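Intracellular exo-alpha-(1->5)-L-arabinofuranosidase (Bifidobacterium longum, PDB 2Y2W) hydrolyses terminal alpha-(1->5)-linked L-arabinofuranosyl residues of arabinans, and also acts on wheat arabinoxylan, in the breakdown of plant cell-wall polysaccharides. Local coordinates at residues D88-L97 with D151-A159; N118-G126 with R172-Y183. All blocks are in the same frame, centred on the assembly; numbering follows the deposited sequence.

Contact 1: residues D88-L97 with D151-A159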
loop_
_atom_site.group_PDB
_atom_site.type_symbol
_atom_site.label_atom_id
_atom_site.label_comp_id
_atom_site.label_asym_id
_atom_site.label_seq_id
_atom_site.Cartn_x
_atom_site.Cartn_y
_atom_site.Cartn_z
ATOM N N ASP D 88 27.829 25.034 19.816
ATOM C CA ASP D 88 28.161 24.216 20.974
ATOM C C ASP D 88 28.872 22.937 20.536
ATOM O O ASP D 88 29.272 22.812 19.379
ATOM C CB ASP D 88 26.912 23.924 21.825
ATOM C CG ASP D 88 25.872 23.060 21.104
ATOM O OD1 ASP D 88 26.111 22.615 19.957
ATOM O OD2 ASP D 88 24.800 22.822 21.704
ATOM N N GLU D 89 29.035 21.998 21.464
ATOM C CA GLU D 89 29.692 20.716 21.183
ATOM C C GLU D 89 28.946 19.875 20.141
ATOM O O GLU D 89 29.570 19.182 19.339
ATOM C CB GLU D 89 29.887 19.917 22.477
ATOM C CG GLU D 89 28.697 19.974 23.435
ATOM C CD GLU D 89 28.701 18.858 24.466
ATOM O OE1 GLU D 89 29.798 18.399 24.865
ATOM O OE2 GLU D 89 27.596 18.443 24.883
ATOM N N ASN D 90 27.615 19.940 20.156
ATOM C CA ASN D 90 26.789 19.225 19.180
ATOM C C ASN D 90 26.651 19.959 17.846
ATOM O O ASN D 90 26.100 19.416 16.886
ATOM C CB ASN D 90 25.402 18.930 19.757
ATOM C CG ASN D 90 25.431 17.872 20.841
ATOM O OD1 ASN D 90 26.071 16.827 20.697
ATOM N ND2 ASN D 90 24.726 18.133 21.931
ATOM N N GLY D 91 27.146 21.195 17.800
ATOM C CA GLY D 91 27.129 21.996 16.581
ATOM C C GLY D 91 25.888 22.851 16.399
ATOM O O GLY D 91 25.606 23.306 15.291
ATOM N N PHE D 92 25.143 23.066 17.481
ATOM C CA PHE D 92 23.979 23.949 17.444
ATOM C C PHE D 92 24.392 25.387 17.725
ATOM O O PHE D 92 25.178 25.647 18.641
ATOM C CB PHE D 92 22.902 23.516 18.448
ATOM C CG PHE D 92 22.514 22.063 18.353
ATOM C CD1 PHE D 92 22.208 21.479 17.127
ATOM C CD2 PHE D 92 22.430 21.284 19.505
ATOM C CE1 PHE D 92 21.848 20.141 17.047
ATOM C CE2 PHE D 92 22.066 19.941 19.433
ATOM C CZ PHE D 92 21.775 19.369 18.201
ATOM N N ARG D 93 23.856 26.316 16.936
ATOM C CA ARG D 93 24.138 27.738 17.111
ATOM C C ARG D 93 23.479 28.261 18.378
ATOM O O ARG D 93 22.262 28.160 18.538
ATOM C CB ARG D 93 23.652 28.537 15.901
ATOM C CG ARG D 93 24.617 28.546 14.732
ATOM C CD ARG D 93 24.051 29.304 13.534
ATOM N NE ARG D 93 24.016 30.750 13.747
ATOM C CZ ARG D 93 23.965 31.657 12.774
ATOM N NH1 ARG D 93 23.955 31.284 11.498
ATOM N NH2 ARG D 93 23.934 32.947 13.077
ATOM N N GLN D 94 24.288 28.818 19.276
ATOM C CA GLN D 94 23.775 29.346 20.541
ATOM C C GLN D 94 23.024 30.657 20.354
ATOM O O GLN D 94 22.039 30.906 21.047
ATOM C CB GLN D 94 24.896 29.507 21.578
ATOM C CG GLN D 94 24.408 29.699 23.023
ATOM C CD GLN D 94 23.517 28.562 23.519
ATOM O OE1 GLN D 94 23.928 27.402 23.567
ATOM N NE2 GLN D 94 22.291 28.902 23.898
ATOM N N ASP D 95 23.480 31.485 19.417
ATOM C CA ASP D 95 22.815 32.762 19.144
ATOM C C ASP D 95 21.379 32.557 18.661
ATOM O O ASP D 95 20.486 33.342 18.990
ATOM C CB ASP D 95 23.624 33.633 18.166
ATOM C CG ASP D 95 23.896 32.950 16.825
ATOM O OD1 ASP D 95 23.535 31.765 16.644
ATOM O OD2 ASP D 95 24.484 33.615 15.943
ATOM N N VAL D 96 21.169 31.486 17.897
ATOM C CA VAL D 96 19.844 31.107 17.421
ATOM C C VAL D 96 19.008 30.576 18.583
ATOM O O VAL D 96 17.853 30.978 18.753
ATOM C CB VAL D 96 19.932 30.082 16.255
ATOM C CG1 VAL D 96 18.576 29.451 15.963
ATOM C CG2 VAL D 96 20.482 30.757 15.009
ATOM N N LEU D 97 19.604 29.694 19.386
ATOM C CA LEU D 97 18.966 29.172 20.599
ATOM C C LEU D 97 18.539 30.279 21.568
ATOM O O LEU D 97 17.447 30.216 22.140
ATOM C CB LEU D 97 19.887 28.183 21.318
ATOM C CG LEU D 97 19.845 26.706 20.925
ATOM C CD1 LEU D 97 21.069 25.980 21.466
ATOM C CD2 LEU D 97 18.565 26.043 21.418
ATOM N N ASP D 151 19.557 14.010 17.009
ATOM C CA ASP D 151 20.156 15.335 17.140
ATOM C C ASP D 151 19.126 16.399 17.497
ATOM O O ASP D 151 19.383 17.249 18.356
ATOM C CB ASP D 151 20.899 15.715 15.855
ATOM C CG ASP D 151 22.036 14.760 15.530
ATOM O OD1 ASP D 151 23.008 14.688 16.314
ATOM O OD2 ASP D 151 21.959 14.079 14.485
ATOM N N PHE D 152 17.962 16.353 16.850
ATOM C CA PHE D 152 16.899 17.311 17.143
ATOM C C PHE D 152 16.354 17.142 18.561
ATOM O O PHE D 152 15.895 18.113 19.170
ATOM C CB PHE D 152 15.764 17.250 16.115
ATOM C CG PHE D 152 14.774 18.375 16.251
ATOM C CD1 PHE D 152 15.060 19.632 15.732
ATOM C CD2 PHE D 152 13.574 18.186 16.927
ATOM C CE1 PHE D 152 14.156 20.678 15.872
ATOM C CE2 PHE D 152 12.668 19.227 17.072
ATOM C CZ PHE D 152 12.958 20.473 16.542
ATOM N N TYR D 153 16.406 15.914 19.076
ATOM C CA TYR D 153 16.093 15.654 20.477
ATOM C C TYR D 153 17.044 16.426 21.394
ATOM O O TYR D 153 16.610 17.077 22.344
ATOM C CB TYR D 153 16.157 14.157 20.801
ATOM C CG TYR D 153 16.082 13.874 22.284
ATOM C CD1 TYR D 153 14.868 13.964 22.968
ATOM C CD2 TYR D 153 17.226 13.546 23.010
ATOM C CE1 TYR D 153 14.794 13.717 24.335
ATOM C CE2 TYR D 153 17.164 13.303 24.377
ATOM C CZ TYR D 153 15.944 13.388 25.031
ATOM O OH TYR D 153 15.875 13.151 26.383
ATOM N N ARG D 154 18.339 16.337 21.098
ATOM C CA ARG D 154 19.357 17.057 21.849
ATOM C C ARG D 154 19.147 18.566 21.759
ATOM O O ARG D 154 19.309 19.279 22.752
ATOM C CB ARG D 154 20.761 16.668 21.376
ATOM C CG ARG D 154 21.233 15.321 21.914
ATOM C CD ARG D 154 22.674 15.033 21.519
ATOM N NE ARG D 154 22.781 14.468 20.174
ATOM C CZ ARG D 154 22.893 13.167 19.911
ATOM N NH1 ARG D 154 22.914 12.279 20.898
ATOM N NH2 ARG D 154 22.987 12.754 18.654
ATOM N N TRP D 155 18.768 19.040 20.572
ATOM C CA TRP D 155 18.461 20.455 20.372
ATOM C C TRP D 155 17.266 20.879 21.224
ATOM O O TRP D 155 17.296 21.933 21.867
ATOM C CB TRP D 155 18.199 20.763 18.894
ATOM C CG TRP D 155 18.049 22.231 18.617
ATOM C CD1 TRP D 155 19.041 23.104 18.278
ATOM C CD2 TRP D 155 16.840 22.998 18.674
ATOM N NE1 TRP D 155 18.526 24.366 18.115
ATOM C CE2 TRP D 155 17.178 24.331 18.353
ATOM C CE3 TRP D 155 15.503 22.688 18.961
ATOM C CZ2 TRP D 155 16.225 25.359 18.309
ATOM C CZ3 TRP D 155 14.559 23.708 18.921
ATOM C CH2 TRP D 155 14.926 25.029 18.597
ATOM N N SER D 156 16.228 20.048 21.228
ATOM C CA SER D 156 15.014 20.316 21.993
ATOM C C SER D 156 15.238 20.257 23.502
ATOM O O SER D 156 14.555 20.949 24.257
ATOM C CB SER D 156 13.909 19.348 21.583
ATOM O OG SER D 156 13.654 19.442 20.191
ATOM N N GLN D 157 16.186 19.426 23.934
ATOM C CA GLN D 157 16.613 19.399 25.333
ATOM C C GLN D 157 17.285 20.721 25.713
ATOM O O GLN D 157 17.008 21.278 26.775
ATOM C CB GLN D 157 17.566 18.228 25.601
ATOM C CG GLN D 157 16.921 16.842 25.562
ATOM C CD GLN D 157 15.944 16.590 26.702
ATOM O OE1 GLN D 157 14.851 16.057 26.491
ATOM N NE2 GLN D 157 16.332 16.969 27.917
ATOM N N LYS D 158 18.159 21.210 24.831
ATOM C CA LYS D 158 18.847 22.489 25.009
ATOM C C LYS D 158 17.889 23.680 24.988
ATOM O O LYS D 158 18.060 24.633 25.750
ATOM C CB LYS D 158 19.917 22.675 23.927
ATOM C CG LYS D 158 21.358 22.429 24.377
ATOM C CD LYS D 158 21.881 23.599 25.218
ATOM C CE LYS D 158 23.398 23.719 25.154
ATOM N NZ LYS D 158 23.865 24.384 23.901
ATOM N N ALA D 159 16.885 23.616 24.116
ATOM C CA ALA D 159 15.907 24.695 23.972
ATOM C C ALA D 159 14.871 24.706 25.098
ATOM O O ALA D 159 14.351 25.764 25.460
ATOM C CB ALA D 159 15.214 24.604 22.612
HETATM O O HOH W 1 24.106 17.655 16.825
HETATM O O HOH W 2 20.749 26.271 17.384
HETATM O O HOH W 3 20.454 27.141 25.661
#
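Phe92, with CG anti to its carbonyl carbon (chi1 -51°), and Trp155, with CG anti to the backbone N (chi1 -173°), bring their rings together edge to face. The five-membered-ring edge of Trp155 points at one face of Phe92, the planes standing at 90°, with Trp155 CD1 3.6 Å from Phe92 CG. Trp155 CB lies over the same Phe92 ring in a CH-pi contact, 4.0 Å from its centroid. Leu97 packs on one face of the indole, its CD2 3.7 Å from Trp155 NE1, and also meets the methyl of Ala159. Helices 94-103 and 149-159 immediately precede the second and third strands of the (beta/alpha)8 barrel, so the loop leading into one outer-layer helix, with that helix's first turn, packs on the next helix of the layer. On the solvent side Lys158, bent at chi2 and chi4, carries NZ between two acceptors: a salt bridge to Asp88 OD2 (2.9 Å), met on the anti side of the carboxylate, and a hydrogen bond to Gln94 OE1 (3.0 Å) in the plane of that carbonyl. The other carboxylate oxygen, Asp88 OD1, accepts from Phe92 N at 2.7 Å, tying the turn to the residue that bears the ring. At the indole edge, in the ring plane, a water accepts from Trp155 NE1 and donates to Arg93 O. Farther along, the Arg154 side chain crosses that of Asn90 at about a right angle, CD against the amide, and Arg154 NH2 makes a salt bridge to Asp151 OD1; that carboxylate is also paired with Arg131.

Contact 2: residues N118-G126 with R172-Y183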
loop_
_atom_site.group_PDB
_atom_site.type_symbol
_atom_site.label_atom_id
_atom_site.label_comp_id
_atom_site.label_asym_id
_atom_site.label_seq_id
_atom_site.Cartn_x
_atom_site.Cartn_y
_atom_site.Cartn_z
ATOM N N ASN D 118 8.830 11.988 1.807
ATOM C CA ASN D 118 9.800 11.093 1.174
ATOM C C ASN D 118 11.073 10.957 2.010
ATOM O O ASN D 118 12.191 10.994 1.492
ATOM C CB ASN D 118 10.093 11.522 -0.275
ATOM C CG ASN D 118 11.007 12.735 -0.367
ATOM O OD1 ASN D 118 12.059 12.674 -1.001
ATOM N ND2 ASN D 118 10.613 13.836 0.265
ATOM N N TYR D 119 10.880 10.772 3.314
ATOM C CA TYR D 119 11.975 10.733 4.272
ATOM C C TYR D 119 12.017 9.409 5.031
ATOM O O TYR D 119 10.999 8.949 5.545
ATOM C CB TYR D 119 11.843 11.914 5.241
ATOM C CG TYR D 119 12.836 11.932 6.377
ATOM C CD1 TYR D 119 14.211 11.999 6.136
ATOM C CD2 TYR D 119 12.401 11.898 7.698
ATOM C CE1 TYR D 119 15.126 12.022 7.186
ATOM C CE2 TYR D 119 13.306 11.921 8.753
ATOM C CZ TYR D 119 14.663 11.984 8.488
ATOM O OH TYR D 119 15.547 12.006 9.535
ATOM N N ASN D 120 13.199 8.800 5.084
ATOM C CA ASN D 120 13.412 7.576 5.858
ATOM C C ASN D 120 14.077 7.918 7.190
ATOM O O ASN D 120 15.228 8.354 7.217
ATOM C CB ASN D 120 14.270 6.580 5.075
ATOM C CG ASN D 120 13.816 6.417 3.637
ATOM O OD1 ASN D 120 12.658 6.086 3.370
ATOM N ND2 ASN D 120 14.731 6.640 2.699
ATOM N N TRP D 121 13.347 7.722 8.286
ATOM C CA TRP D 121 13.766 8.218 9.600
ATOM C C TRP D 121 15.060 7.587 10.134
ATOM O O TRP D 121 15.755 8.198 10.944
ATOM C CB TRP D 121 12.623 8.090 10.618
ATOM C CG TRP D 121 12.289 6.683 10.969
ATOM C CD1 TRP D 121 11.378 5.878 10.351
ATOM C CD2 TRP D 121 12.868 5.904 12.017
ATOM N NE1 TRP D 121 11.353 4.642 10.949
ATOM C CE2 TRP D 121 12.259 4.631 11.976
ATOM C CE3 TRP D 121 13.846 6.155 12.989
ATOM C CZ2 TRP D 121 12.597 3.610 12.868
ATOM C CZ3 TRP D 121 14.179 5.144 13.878
ATOM C CH2 TRP D 121 13.554 3.886 13.810
ATOM N N GLU D 122 15.369 6.374 9.679
ATOM C CA GLU D 122 16.592 5.664 10.071
ATOM C C GLU D 122 17.841 6.274 9.442
ATOM O O GLU D 122 18.953 6.070 9.938
ATOM C CB GLU D 122 16.529 4.177 9.694
ATOM C CG GLU D 122 15.257 3.448 10.098
ATOM C CD GLU D 122 14.194 3.477 9.010
ATOM O OE1 GLU D 122 14.019 4.531 8.359
ATOM O OE2 GLU D 122 13.524 2.441 8.807
ATOM N N ASP D 123 17.658 7.007 8.346
ATOM C CA ASP D 123 18.766 7.681 7.664
ATOM C C ASP D 123 19.411 8.760 8.528
ATOM O O ASP D 123 20.558 9.143 8.293
ATOM C CB ASP D 123 18.298 8.297 6.339
ATOM C CG ASP D 123 18.021 7.255 5.273
ATOM O OD1 ASP D 123 18.496 6.107 5.409
ATOM O OD2 ASP D 123 17.334 7.593 4.286
ATOM N N GLY D 124 18.665 9.241 9.521
ATOM C CA GLY D 124 19.127 10.320 10.387
ATOM C C GLY D 124 19.522 9.889 11.787
ATOM O O GLY D 124 19.741 10.731 12.654
ATOM N N ILE D 125 19.602 8.578 12.012
ATOM C CA ILE D 125 20.021 8.034 13.308
ATOM C C ILE D 125 21.395 7.371 13.209
ATOM O O ILE D 125 21.910 7.140 12.110
ATOM C CB ILE D 125 18.982 7.032 13.911
ATOM C CG1 ILE D 125 18.888 5.755 13.065
ATOM C CG2 ILE D 125 17.623 7.700 14.083
ATOM C CD1 ILE D 125 18.212 4.591 13.757
ATOM N N GLY D 126 21.982 7.068 14.365
ATOM C CA GLY D 126 23.301 6.449 14.418
ATOM C C GLY D 126 24.417 7.453 14.210
ATOM O O GLY D 126 24.169 8.663 14.193
ATOM N N ARG D 172 6.176 6.048 2.808
ATOM C CA ARG D 172 6.065 5.053 3.876
ATOM C C ARG D 172 4.727 5.150 4.614
ATOM O O ARG D 172 3.818 5.854 4.166
ATOM C CB ARG D 172 7.244 5.187 4.841
ATOM C CG ARG D 172 8.444 4.388 4.393
ATOM C CD ARG D 172 9.740 5.145 4.566
ATOM N NE ARG D 172 10.345 4.982 5.887
ATOM C CZ ARG D 172 10.968 3.886 6.313
ATOM N NH1 ARG D 172 11.052 2.804 5.549
ATOM N NH2 ARG D 172 11.493 3.865 7.524
ATOM N N GLY D 173 4.607 4.434 5.732
ATOM C CA GLY D 173 3.367 4.410 6.499
ATOM C C GLY D 173 3.444 3.695 7.837
ATOM O O GLY D 173 4.319 3.980 8.659
ATOM N N LEU D 174 2.522 2.755 8.035
ATOM C CA LEU D 174 2.266 2.141 9.339
ATOM C C LEU D 174 3.481 1.505 10.008
ATOM O O LEU D 174 3.794 1.822 11.158
ATOM C CB LEU D 174 1.123 1.118 9.230
ATOM C CG LEU D 174 0.791 0.244 10.442
ATOM C CD1 LEU D 174 0.341 1.085 11.623
ATOM C CD2 LEU D 174 -0.274 -0.769 10.083
ATOM N N LYS D 175 4.151 0.603 9.297
ATOM C CA LYS D 175 5.240 -0.173 9.886
ATOM C C LYS D 175 6.388 0.724 10.354
ATOM O O LYS D 175 6.911 0.536 11.454
ATOM C CB LYS D 175 5.736 -1.249 8.919
ATOM C CG LYS D 175 6.661 -2.273 9.562
ATOM C CD LYS D 175 7.405 -3.077 8.510
ATOM C CE LYS D 175 8.396 -4.038 9.144
ATOM N NZ LYS D 175 9.633 -3.353 9.596
ATOM N N ALA D 176 6.758 1.703 9.529
ATOM C CA ALA D 176 7.829 2.646 9.876
ATOM C C ALA D 176 7.428 3.558 11.036
ATOM O O ALA D 176 8.262 3.901 11.875
ATOM C CB ALA D 176 8.242 3.466 8.669
ATOM N N ALA D 177 6.151 3.938 11.076
ATOM C CA ALA D 177 5.619 4.761 12.159
ATOM C C ALA D 177 5.767 4.063 13.509
ATOM O O ALA D 177 6.187 4.681 14.484
ATOM C CB ALA D 177 4.164 5.122 11.893
ATOM N N LEU D 178 5.434 2.775 13.554
ATOM C CA LEU D 178 5.578 1.970 14.772
ATOM C C LEU D 178 7.039 1.682 15.129
ATOM O O LEU D 178 7.382 1.567 16.309
ATOM C CB LEU D 178 4.787 0.662 14.661
ATOM C CG LEU D 178 3.261 0.783 14.547
ATOM C CD1 LEU D 178 2.629 -0.571 14.246
ATOM C CD2 LEU D 178 2.643 1.398 15.802
ATOM N N ASP D 179 7.890 1.561 14.110
ATOM C CA ASP D 179 9.327 1.383 14.323
ATOM C C ASP D 179 9.952 2.617 14.985
ATOM O O ASP D 179 10.697 2.487 15.960
ATOM C CB ASP D 179 10.046 1.040 13.009
ATOM C CG ASP D 179 9.736 -0.373 12.503
ATOM O OD1 ASP D 179 9.113 -1.176 13.234
ATOM O OD2 ASP D 179 10.122 -0.680 11.352
ATOM N N GLU D 180 9.633 3.806 14.468
ATOM C CA GLU D 180 10.149 5.062 15.026
ATOM C C GLU D 180 9.615 5.326 16.432
ATOM O O GLU D 180 10.333 5.851 17.280
ATOM C CB GLU D 180 9.846 6.253 14.107
ATOM C CG GLU D 180 10.386 7.585 14.639
ATOM C CD GLU D 180 10.505 8.667 13.582
ATOM O OE1 GLU D 180 9.575 8.821 12.754
ATOM O OE2 GLU D 180 11.533 9.381 13.595
ATOM N N LEU D 181 8.356 4.961 16.664
ATOM C CA LEU D 181 7.730 5.095 17.975
ATOM C C LEU D 181 8.479 4.269 19.025
ATOM O O LEU D 181 8.789 4.759 20.111
ATOM C CB LEU D 181 6.256 4.676 17.895
ATOM C CG LEU D 181 5.421 4.555 19.174
ATOM C CD1 LEU D 181 5.314 5.885 19.911
ATOM C CD2 LEU D 181 4.048 4.019 18.830
ATOM N N GLU D 182 8.767 3.018 18.681
ATOM C CA GLU D 182 9.523 2.112 19.537
ATOM C C GLU D 182 10.951 2.616 19.761
ATOM O O GLU D 182 11.458 2.564 20.879
ATOM C CB GLU D 182 9.536 0.717 18.913
ATOM C CG GLU D 182 10.164 -0.378 19.757
ATOM C CD GLU D 182 10.075 -1.750 19.091
ATOM O OE1 GLU D 182 9.282 -1.909 18.133
ATOM O OE2 GLU D 182 10.785 -2.677 19.530
ATOM N N TYR D 183 11.590 3.104 18.698
ATOM C CA TYR D 183 12.963 3.606 18.779
ATOM C C TYR D 183 13.054 4.828 19.680
ATOM O O TYR D 183 13.983 4.956 20.483
ATOM C CB TYR D 183 13.504 3.955 17.388
ATOM C CG TYR D 183 14.854 4.641 17.412
ATOM C CD1 TYR D 183 16.032 3.901 17.376
ATOM C CD2 TYR D 183 14.952 6.033 17.480
ATOM C CE1 TYR D 183 17.269 4.522 17.406
ATOM C CE2 TYR D 183 16.185 6.665 17.513
ATOM C CZ TYR D 183 17.339 5.904 17.474
ATOM O OH TYR D 183 18.563 6.523 17.504
HETATM O O HOH W 4 10.517 7.610 7.735
#
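One water oxygen is gripped by three groups, donating to Tyr119 O (2.6 Å) and accepting from Trp121 N (2.9 Å) and Arg172 NE (3.2 Å). It joins the loop after the second strand of the (beta/alpha)8 barrel to the residue just ahead of the N-cap of helix 174-185, which follows the third strand. Arg172, bent at chi2 and chi3, sends NH2 to the Glu122 carboxylate: a salt bridge to OE1 at 2.7 Å and a weak hydrogen bond to OE2. The guanidinium lies between Ala176 CB on one face and Asn120 CB on the other, with Trp121 CD1 at its edge. Trp121 is the wedge of the contact, its CG held between backbone N and carbonyl carbon (chi1 68°), with the indole laid over the helix. Glu180 CB sits over one face, 3.7 Å from the five-membered-ring centroid, and the extended Glu180 chain runs on so that its carboxylate stacks on the indole at 24°; Glu122 CG covers the opposite face. An alanine in place of Trp121 would lose this double-sided packing and is likely to open a gap between Glu122 and Glu180, with Tyr183 CB losing its 3.6 Å neighbour Trp121 CH2. The edge of the contact is also subunit interface: Asn120 and Arg172 pack on Lys175 of the third subunit, and Leu178 on Leu137 of the second. Tyr183, its hydroxyl hydrogen-bonded to Asp150 and Asn199, meets Trp121 obliquely at 52° and touches Ile125 CD1 through CE1 at 3.8 Å.

In the fold
From the N terminus the chain meets residues 88-97, 118-126, 151-159 and 172-183 in that order, so the two contacts cross. Contact 1 closes a loop holding barrel strand 107-110, Asn114, which probably binds arabinofuranose, and the first half of contact 2. Contact 2 closes a loop that contains helix 149-159 and strand 162-167. Contact 1 ties the lead-in and start of helix 94-103 to helix 149-159, and contact 2 ties the loop after one strand to the helix after the next. Their centres are 22 Å apart and they do not touch, but Ile149 and Asp150, in helix 149-159, meet Ile125 of contact 2.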